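Local atomic coordinates of TRAP dicarboxylate transporter, DctP subunit (Anaerococcus prevoti, PDB entry 4N91), a protein that binds D-glucuronate, as either anomer, in its cleft and probably serves as the solute-binding component of a TRAP transporter. Residues A[139-149]-A[241-252]; A[161-169]-A[296-306]. One frame throughout, in Å; residues are numbered along the deposited sequence.

Interaction 1 and interaction 2 belong to the two lobes of a TRAP-type solute-binding protein, on opposite sides of the chain's centre, with centres about 36 Å apart and nearest atoms about 16 Å apart. Interaction 1 pairs two strands of the five-stranded sheet and runs down to the glucuronate, where Asp-242 forms part of the pocket. Interaction 2 lies outside the pocket: the side chain of Phe-303 is about 11 Å from that of the sugar-binding Arg-154, and Leu-169 is equally far, side chain to side chain, from Arg-175. Along the sequence the segments alternate, 139-149, 161-169, 241-252, 296-306, as expected where the chain passes repeatedly between lobes.

Interaction 1: residues A[139-149]-A[241-252]; sequences REGGFEGVTWL and PDIVIANYSWLE. With BDP (beta-D-glucopyranuronic acid), chain C.
Glu-144, whose carboxylate stands at the edge of the Tyr-248 ring with the planes 77° apart, has its OE1 gripped by two nitrogens of Arg-139 that approach side-on, NE at 2.8 Å and NH2 at 3.0 Å. NH2 meets the syn lone pair of OE1, whereas NE comes from above the carboxylate plane. Arg-139 also lies over a face of Tyr-248: its CG sits 3.6 Å from the ring centroid, a CH-pi contact. With an alanine in place of Arg-139, Glu-144 would probably be left without its near cationic mate and the tyrosine without the aliphatic lid on that face. The second oxygen, Glu-144 OE2, is only 3.2 Å from Glu-252 OE2; a water donates to both, and Arg-259 makes a salt bridge to Glu-252, which probably eases the repulsion.

Inward from this end, the segments pair antiparallel as strands 143-149 and 242-247, the former at the edge of the five-stranded sheet in the 2-1-3-n-4 order of type II periplasmic binding proteins. Glu-144 and Ala-246 form a hydrogen-bonded pair. A beta bulge follows, Val-146 and Thr-147 both facing Val-244, whose O accepts from Val-146 N at 2.8 Å and whose N donates to Thr-147 O. Val-244 turns CG1 away from its own amide nitrogen (chi1 -175°) to meet Val-146 CG2, and its CG2 packs on Thr-147 CG2 and Leu-149 CD1. On the other face of the sheet, Ile-245 CD1 lies over the Phe-143 ring, 4.0 Å from its centroid. Where strand gives way to helix, Asn-247 is the N-cap: OD1 accepts from Trp-250 N, while ND2 donates to Thr-84 O. At the far end Leu-149 and Asp-242 form the last hydrogen-bonded pair, and Asp-242 OD1 comes within 2.7 Å of O3 of the beta-glucuronate.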
# COMPACT_ATOMS: atom_id res chain seq x y z
N ARG A 139 14.13 -12.55 -1.88
CA ARG A 139 14.07 -14.01 -1.95
C ARG A 139 14.84 -14.66 -0.81
O ARG A 139 14.36 -15.62 -0.21
CB ARG A 139 14.63 -14.51 -3.29
CG ARG A 139 13.67 -14.27 -4.45
CD ARG A 139 14.39 -14.37 -5.80
NE ARG A 139 13.41 -14.55 -6.87
CZ ARG A 139 13.73 -14.72 -8.16
NH1 ARG A 139 15.01 -14.71 -8.53
NH2 ARG A 139 12.78 -14.89 -9.06
N GLU A 140 15.99 -14.11 -0.46
CA GLU A 140 16.79 -14.65 0.64
C GLU A 140 16.09 -14.45 1.99
O GLU A 140 16.39 -15.14 2.96
CB GLU A 140 18.17 -14.01 0.67
CG GLU A 140 19.01 -14.31 -0.56
CD GLU A 140 19.46 -15.75 -0.63
OE1 GLU A 140 19.20 -16.51 0.33
OE2 GLU A 140 20.09 -16.13 -1.65
N GLY A 141 15.15 -13.51 2.05
CA GLY A 141 14.36 -13.29 3.24
C GLY A 141 13.06 -14.09 3.26
O GLY A 141 12.27 -13.99 4.19
N GLY A 142 12.84 -14.89 2.21
CA GLY A 142 11.79 -15.88 2.22
C GLY A 142 10.57 -15.57 1.35
O GLY A 142 9.67 -16.38 1.28
N PHE A 143 10.56 -14.43 0.67
CA PHE A 143 9.42 -14.10 -0.18
C PHE A 143 9.77 -13.30 -1.43
O PHE A 143 10.84 -12.70 -1.55
CB PHE A 143 8.35 -13.36 0.64
CG PHE A 143 8.78 -12.01 1.16
CD1 PHE A 143 8.64 -10.87 0.39
CD2 PHE A 143 9.27 -11.88 2.46
CE1 PHE A 143 9.01 -9.62 0.89
CE2 PHE A 143 9.65 -10.65 2.96
CZ PHE A 143 9.51 -9.51 2.20
N GLU A 144 8.84 -13.29 -2.38
CA GLU A 144 8.97 -12.42 -3.53
C GLU A 144 7.62 -11.83 -3.90
O GLU A 144 6.56 -12.44 -3.66
CB GLU A 144 9.62 -13.12 -4.70
CG GLU A 144 8.76 -14.03 -5.49
CD GLU A 144 9.53 -14.69 -6.65
OE1 GLU A 144 10.61 -14.21 -7.05
OE2 GLU A 144 9.05 -15.72 -7.15
N GLY A 145 7.67 -10.63 -4.46
CA GLY A 145 6.48 -9.96 -4.96
C GLY A 145 6.05 -10.64 -6.24
O GLY A 145 6.88 -11.01 -7.07
N VAL A 146 4.74 -10.81 -6.39
CA VAL A 146 4.19 -11.42 -7.59
C VAL A 146 3.27 -10.49 -8.40
O VAL A 146 3.12 -10.68 -9.62
CB VAL A 146 3.46 -12.74 -7.29
CG1 VAL A 146 4.46 -13.79 -6.77
CG2 VAL A 146 2.26 -12.53 -6.36
N THR A 147 2.72 -9.48 -7.72
CA THR A 147 1.97 -8.43 -8.39
C THR A 147 1.75 -7.29 -7.40
O THR A 147 2.20 -7.37 -6.25
CB THR A 147 0.62 -8.94 -9.00
OG1 THR A 147 0.07 -7.93 -9.86
CG2 THR A 147 -0.37 -9.28 -7.94
N TRP A 148 1.10 -6.23 -7.88
CA TRP A 148 0.76 -5.08 -7.05
C TRP A 148 -0.75 -4.86 -7.09
O TRP A 148 -1.48 -5.39 -7.94
CB TRP A 148 1.50 -3.84 -7.55
CG TRP A 148 1.02 -3.36 -8.91
CD1 TRP A 148 1.33 -3.89 -10.15
CD2 TRP A 148 0.16 -2.24 -9.17
NE1 TRP A 148 0.70 -3.17 -11.14
CE2 TRP A 148 -0.01 -2.15 -10.57
CE3 TRP A 148 -0.47 -1.30 -8.34
CZ2 TRP A 148 -0.80 -1.17 -11.16
CZ3 TRP A 148 -1.25 -0.32 -8.93
CH2 TRP A 148 -1.41 -0.27 -10.33
N LEU A 149 -1.22 -4.06 -6.14
CA LEU A 149 -2.62 -3.70 -6.05
C LEU A 149 -2.69 -2.20 -5.82
O LEU A 149 -1.81 -1.64 -5.16
CB LEU A 149 -3.32 -4.43 -4.89
CG LEU A 149 -3.15 -5.97 -4.88
CD1 LEU A 149 -3.63 -6.51 -3.58
CD2 LEU A 149 -3.82 -6.65 -6.05
N PRO A 241 2.12 1.47 -3.52
CA PRO A 241 1.42 0.25 -3.94
C PRO A 241 1.30 -0.75 -2.81
O PRO A 241 2.19 -0.85 -1.96
CB PRO A 241 2.32 -0.31 -5.05
CG PRO A 241 3.71 0.22 -4.72
CD PRO A 241 3.46 1.60 -4.11
N ASP A 242 0.21 -1.50 -2.81
CA ASP A 242 0.13 -2.73 -2.04
C ASP A 242 0.79 -3.83 -2.88
O ASP A 242 0.65 -3.87 -4.12
CB ASP A 242 -1.32 -3.08 -1.72
CG ASP A 242 -1.92 -2.23 -0.62
OD1 ASP A 242 -1.16 -1.73 0.26
OD2 ASP A 242 -3.16 -2.09 -0.61
N ILE A 243 1.55 -4.68 -2.22
CA ILE A 243 2.30 -5.73 -2.90
C ILE A 243 1.79 -7.09 -2.47
O ILE A 243 1.61 -7.35 -1.27
CB ILE A 243 3.80 -5.64 -2.57
CG1 ILE A 243 4.33 -4.22 -2.81
CG2 ILE A 243 4.59 -6.68 -3.37
CD1 ILE A 243 4.30 -3.76 -4.26
N VAL A 244 1.52 -7.96 -3.43
CA VAL A 244 1.20 -9.34 -3.12
C VAL A 244 2.49 -10.11 -3.07
O VAL A 244 3.23 -10.16 -4.07
CB VAL A 244 0.28 -9.93 -4.20
CG1 VAL A 244 -0.16 -11.32 -3.82
CG2 VAL A 244 -0.93 -9.00 -4.41
N ILE A 245 2.80 -10.67 -1.91
CA ILE A 245 4.03 -11.42 -1.74
C ILE A 245 3.71 -12.89 -1.52
O ILE A 245 2.71 -13.24 -0.91
CB ILE A 245 4.92 -10.87 -0.57
CG1 ILE A 245 4.20 -10.94 0.77
CG2 ILE A 245 5.39 -9.46 -0.87
CD1 ILE A 245 5.13 -10.68 1.96
N ALA A 246 4.58 -13.75 -2.05
CA ALA A 246 4.43 -15.19 -1.88
C ALA A 246 5.70 -15.79 -1.27
O ALA A 246 6.82 -15.33 -1.54
CB ALA A 246 4.14 -15.83 -3.23
N ASN A 247 5.53 -16.80 -0.43
CA ASN A 247 6.65 -17.55 0.11
C ASN A 247 7.46 -18.12 -1.03
O ASN A 247 6.92 -18.77 -1.93
CB ASN A 247 6.19 -18.67 1.04
CG ASN A 247 7.36 -19.51 1.55
OD1 ASN A 247 7.67 -20.56 0.99
ND2 ASN A 247 8.06 -19.01 2.55
N TYR A 248 8.76 -17.85 -1.01
CA TYR A 248 9.61 -18.13 -2.17
C TYR A 248 9.80 -19.64 -2.41
O TYR A 248 9.65 -20.12 -3.54
CB TYR A 248 10.95 -17.43 -2.00
CG TYR A 248 11.85 -17.60 -3.20
CD1 TYR A 248 11.43 -17.21 -4.46
CD2 TYR A 248 13.11 -18.16 -3.06
CE1 TYR A 248 12.25 -17.38 -5.57
CE2 TYR A 248 13.93 -18.32 -4.18
CZ TYR A 248 13.49 -17.92 -5.42
OH TYR A 248 14.30 -18.07 -6.54
N SER A 249 10.08 -20.39 -1.34
CA SER A 249 10.24 -21.85 -1.47
C SER A 249 8.97 -22.49 -1.99
O SER A 249 9.01 -23.37 -2.86
CB SER A 249 10.63 -22.47 -0.12
OG SER A 249 11.92 -22.06 0.24
N TRP A 250 7.84 -22.03 -1.47
CA TRP A 250 6.56 -22.56 -1.91
C TRP A 250 6.33 -22.30 -3.39
O TRP A 250 5.97 -23.20 -4.16
CB TRP A 250 5.40 -21.96 -1.09
CG TRP A 250 4.11 -22.29 -1.74
CD1 TRP A 250 3.52 -23.52 -1.80
CD2 TRP A 250 3.26 -21.39 -2.46
NE1 TRP A 250 2.36 -23.44 -2.51
CE2 TRP A 250 2.17 -22.15 -2.93
CE3 TRP A 250 3.32 -20.03 -2.76
CZ2 TRP A 250 1.14 -21.59 -3.69
CZ3 TRP A 250 2.29 -19.47 -3.51
CH2 TRP A 250 1.22 -20.25 -3.97
N LEU A 251 6.52 -21.05 -3.80
CA LEU A 251 6.21 -20.68 -5.17
C LEU A 251 7.12 -21.45 -6.14
O LEU A 251 6.65 -22.05 -7.12
CB LEU A 251 6.36 -19.15 -5.33
CG LEU A 251 5.87 -18.57 -6.65
CD1 LEU A 251 4.39 -18.75 -6.78
CD2 LEU A 251 6.25 -17.11 -6.74
N GLU A 252 8.41 -21.46 -5.87
CA GLU A 252 9.35 -22.11 -6.79
C GLU A 252 9.24 -23.62 -6.75
O GLU A 252 9.71 -24.31 -7.66
CB GLU A 252 10.78 -21.66 -6.51
CG GLU A 252 10.99 -20.17 -6.80
CD GLU A 252 10.43 -19.74 -8.17
OE1 GLU A 252 10.56 -20.51 -9.14
OE2 GLU A 252 9.85 -18.63 -8.26
C1 BDP C . -3.99 1.05 2.99
C2 BDP C . -3.22 -0.02 2.36
C3 BDP C . -2.93 -1.11 3.36
C4 BDP C . -2.19 -0.60 4.47
C5 BDP C . -2.93 0.53 5.08
C6 BDP C . -2.12 1.23 6.19
O2 BDP C . -4.23 -0.63 1.46
O3 BDP C . -2.19 -2.20 2.71
O4 BDP C . -1.89 -1.51 5.40
O5 BDP C . -3.21 1.57 4.07
O6A BDP C . -1.73 0.49 7.12
O1 BDP C . -3.99 2.16 2.05
O6B BDP C . -2.09 2.48 6.23
O HOH W 1 10.09 -16.44 -9.46
O HOH W 2 11.23 -19.34 1.15

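Interaction 2: residues A[161-169]-A[296-306]; sequences KPVNSPEDL and IYPDQKPFVDA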
# COMPACT_ATOMS: atom_id res chain seq x y z
N LYS A 161 -8.15 20.07 13.71
CA LYS A 161 -7.79 21.23 12.92
C LYS A 161 -7.47 20.83 11.50
O LYS A 161 -6.76 19.85 11.26
CB LYS A 161 -6.59 21.95 13.51
CG LYS A 161 -6.86 22.55 14.89
CD LYS A 161 -5.66 22.36 15.79
CE LYS A 161 -5.23 20.89 15.79
NZ LYS A 161 -4.83 20.42 17.13
N PRO A 162 -7.98 21.60 10.54
CA PRO A 162 -7.70 21.30 9.15
C PRO A 162 -6.24 21.52 8.79
O PRO A 162 -5.58 22.42 9.32
CB PRO A 162 -8.60 22.29 8.39
CG PRO A 162 -8.85 23.39 9.34
CD PRO A 162 -8.90 22.76 10.68
N VAL A 163 -5.74 20.72 7.87
CA VAL A 163 -4.38 20.88 7.36
C VAL A 163 -4.42 21.61 6.02
O VAL A 163 -4.99 21.12 5.03
CB VAL A 163 -3.69 19.51 7.22
CG1 VAL A 163 -2.29 19.67 6.64
CG2 VAL A 163 -3.66 18.81 8.58
N ASN A 164 -3.85 22.81 6.01
CA ASN A 164 -3.70 23.59 4.78
C ASN A 164 -2.26 23.68 4.27
O ASN A 164 -2.03 23.91 3.07
CB ASN A 164 -4.23 24.99 5.03
CG ASN A 164 -5.71 24.98 5.34
OD1 ASN A 164 -6.13 25.29 6.47
ND2 ASN A 164 -6.50 24.62 4.36
N SER A 165 -1.31 23.50 5.17
CA SER A 165 0.11 23.51 4.83
C SER A 165 0.85 22.71 5.91
O SER A 165 0.29 22.38 6.94
CB SER A 165 0.65 24.93 4.76
OG SER A 165 0.70 25.49 6.05
N PRO A 166 2.12 22.41 5.66
CA PRO A 166 2.90 21.64 6.63
C PRO A 166 2.89 22.20 8.04
O PRO A 166 2.87 21.41 8.99
CB PRO A 166 4.32 21.67 6.01
CG PRO A 166 4.06 21.74 4.57
CD PRO A 166 2.87 22.65 4.42
N GLU A 167 2.90 23.52 8.22
CA GLU A 167 2.91 24.06 9.59
C GLU A 167 1.70 23.62 10.45
O GLU A 167 1.81 23.57 11.67
CB GLU A 167 3.05 25.60 9.59
CG GLU A 167 1.92 26.33 8.93
CD GLU A 167 2.17 27.84 8.86
OE1 GLU A 167 2.11 28.50 9.91
OE2 GLU A 167 2.44 28.34 7.74
N ASP A 168 0.58 23.28 9.82
CA ASP A 168 -0.61 22.83 10.54
C ASP A 168 -0.41 21.45 11.21
O ASP A 168 -1.19 21.05 12.09
CB ASP A 168 -1.81 22.79 9.60
CG ASP A 168 -2.13 24.15 9.01
OD1 ASP A 168 -1.95 25.15 9.74
OD2 ASP A 168 -2.55 24.24 7.83
N LEU A 169 0.64 20.74 10.80
CA LEU A 169 0.98 19.43 11.37
C LEU A 169 1.87 19.56 12.59
O LEU A 169 2.14 18.58 13.29
CB LEU A 169 1.66 18.56 10.32
CG LEU A 169 0.76 18.17 9.13
CD1 LEU A 169 1.61 17.59 8.02
CD2 LEU A 169 -0.34 17.20 9.56
N ILE A 296 -10.57 19.05 1.63
CA ILE A 296 -9.77 20.25 1.38
C ILE A 296 -8.76 19.98 0.27
O ILE A 296 -8.26 18.86 0.14
CB ILE A 296 -9.05 20.66 2.68
CG1 ILE A 296 -10.08 20.96 3.77
CG2 ILE A 296 -8.15 21.85 2.43
CD1 ILE A 296 -9.47 21.09 5.15
N TYR A 297 -8.51 21.01 -0.55
CA TYR A 297 -7.60 20.90 -1.69
C TYR A 297 -6.47 21.89 -1.54
O TYR A 297 -6.50 22.98 -2.14
CB TYR A 297 -8.38 21.13 -3.00
CG TYR A 297 -9.55 20.18 -3.10
CD1 TYR A 297 -9.40 18.93 -3.66
CD2 TYR A 297 -10.79 20.52 -2.57
CE1 TYR A 297 -10.47 18.05 -3.72
CE2 TYR A 297 -11.86 19.63 -2.63
CZ TYR A 297 -11.67 18.39 -3.20
OH TYR A 297 -12.73 17.50 -3.25
N PRO A 298 -5.46 21.54 -0.73
CA PRO A 298 -4.41 22.49 -0.41
C PRO A 298 -3.41 22.65 -1.55
O PRO A 298 -3.31 21.80 -2.44
CB PRO A 298 -3.71 21.83 0.78
CG PRO A 298 -3.89 20.35 0.53
CD PRO A 298 -5.28 20.24 -0.04
N ASP A 299 -2.68 23.75 -1.51
CA ASP A 299 -1.53 23.95 -2.36
C ASP A 299 -0.50 22.87 -2.02
O ASP A 299 -0.05 22.78 -0.88
CB ASP A 299 -1.00 25.34 -2.10
CG ASP A 299 0.22 25.68 -2.93
OD1 ASP A 299 0.61 24.89 -3.82
OD2 ASP A 299 0.77 26.77 -2.68
N GLN A 300 -0.14 22.04 -2.99
CA GLN A 300 0.81 20.96 -2.73
C GLN A 300 2.26 21.43 -2.64
O GLN A 300 3.08 20.78 -1.99
CB GLN A 300 0.67 19.85 -3.77
CG GLN A 300 -0.69 19.18 -3.69
CD GLN A 300 -0.87 18.02 -4.65
OE1 GLN A 300 0.01 17.72 -5.45
NE2 GLN A 300 -2.03 17.37 -4.58
N LYS A 301 2.59 22.57 -3.26
CA LYS A 301 4.00 22.99 -3.35
C LYS A 301 4.72 23.07 -1.99
O LYS A 301 5.86 22.61 -1.86
CB LYS A 301 4.15 24.30 -4.11
CG LYS A 301 5.60 24.77 -4.19
CD LYS A 301 5.82 25.80 -5.29
CE LYS A 301 7.26 26.29 -5.28
NZ LYS A 301 8.22 25.18 -5.48
N PRO A 302 4.06 23.64 -0.96
CA PRO A 302 4.79 23.68 0.32
C PRO A 302 5.08 22.29 0.91
O PRO A 302 6.10 22.11 1.58
CB PRO A 302 3.85 24.49 1.21
CG PRO A 302 3.12 25.36 0.28
CD PRO A 302 2.88 24.51 -0.94
N PHE A 303 4.21 21.32 0.64
CA PHE A 303 4.46 19.95 1.11
C PHE A 303 5.65 19.37 0.32
O PHE A 303 6.57 18.81 0.90
CB PHE A 303 3.23 19.07 0.96
CG PHE A 303 2.08 19.47 1.84
CD1 PHE A 303 1.92 18.89 3.10
CD2 PHE A 303 1.15 20.40 1.42
CE1 PHE A 303 0.88 19.25 3.92
CE2 PHE A 303 0.08 20.77 2.25
CZ PHE A 303 -0.06 20.18 3.50
N VAL A 304 5.62 19.55 -0.99
CA VAL A 304 6.69 19.04 -1.86
C VAL A 304 8.02 19.58 -1.39
O VAL A 304 8.97 18.84 -1.20
CB VAL A 304 6.45 19.46 -3.32
CG1 VAL A 304 7.62 19.07 -4.20
CG2 VAL A 304 5.15 18.84 -3.85
N ASP A 305 8.09 20.88 -1.15
CA ASP A 305 9.35 21.52 -0.78
C ASP A 305 9.83 21.06 0.60
O ASP A 305 11.03 20.85 0.81
CB ASP A 305 9.20 23.05 -0.82
CG ASP A 305 9.02 23.58 -2.25
OD1 ASP A 305 9.31 22.86 -3.22
OD2 ASP A 305 8.60 24.74 -2.40
N ALA A 306 8.89 20.85 1.53
CA ALA A 306 9.25 20.43 2.89
C ALA A 306 9.87 19.04 2.90
O ALA A 306 10.76 18.77 3.70
CB ALA A 306 8.03 20.44 3.80
O HOH W 3 0.04 24.35 1.42
O HOH W 4 -3.25 25.41 0.91
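Pro-162 begins the contact, its CB 3.6 Å from CD1 of Ile-296. Val-163 comes next: its CG1 reaches the edge of the Phe-303 ring, 3.9 Å from CZ, while its backbone O accepts from Ser-233 OG on strand 231-238. The CB of Asn-164 points away from 296-306, yet with CG anti to the carbonyl carbon (chi1 -63°) the amide swings back to place ND2 beside Ile-296 CG2. No direct hydrogen bond crosses here; instead two waters donate to Asn-164 O and join it to Asp-299, one donating to Asp-299 O and the other accepting from Asp-299 N.

The loop between strands 154-158 and 173-176 is thus laid against the turn that leads from edge strand 294-296 of the four-stranded sheet into helix 301-317, a turn in which Asp-299 OD1 caps Lys-301 N. Ser-165 follows, its CA 3.6 Å from Phe-303 CZ. Pro-166 then lies flat over the phenylalanine, CD 3.8 Å from the ring centroid and only 5° off the normal, a CH-pi contact; its CG reaches Pro-302 O and Ala-306 CB. Asp-168 OD2 accepts from both Asn-164 N and Ser-165 N, bracing the bend. Last comes Leu-169, whose CD1 touches the ring edge loosely, 4.5 Å from Phe-303 CE1.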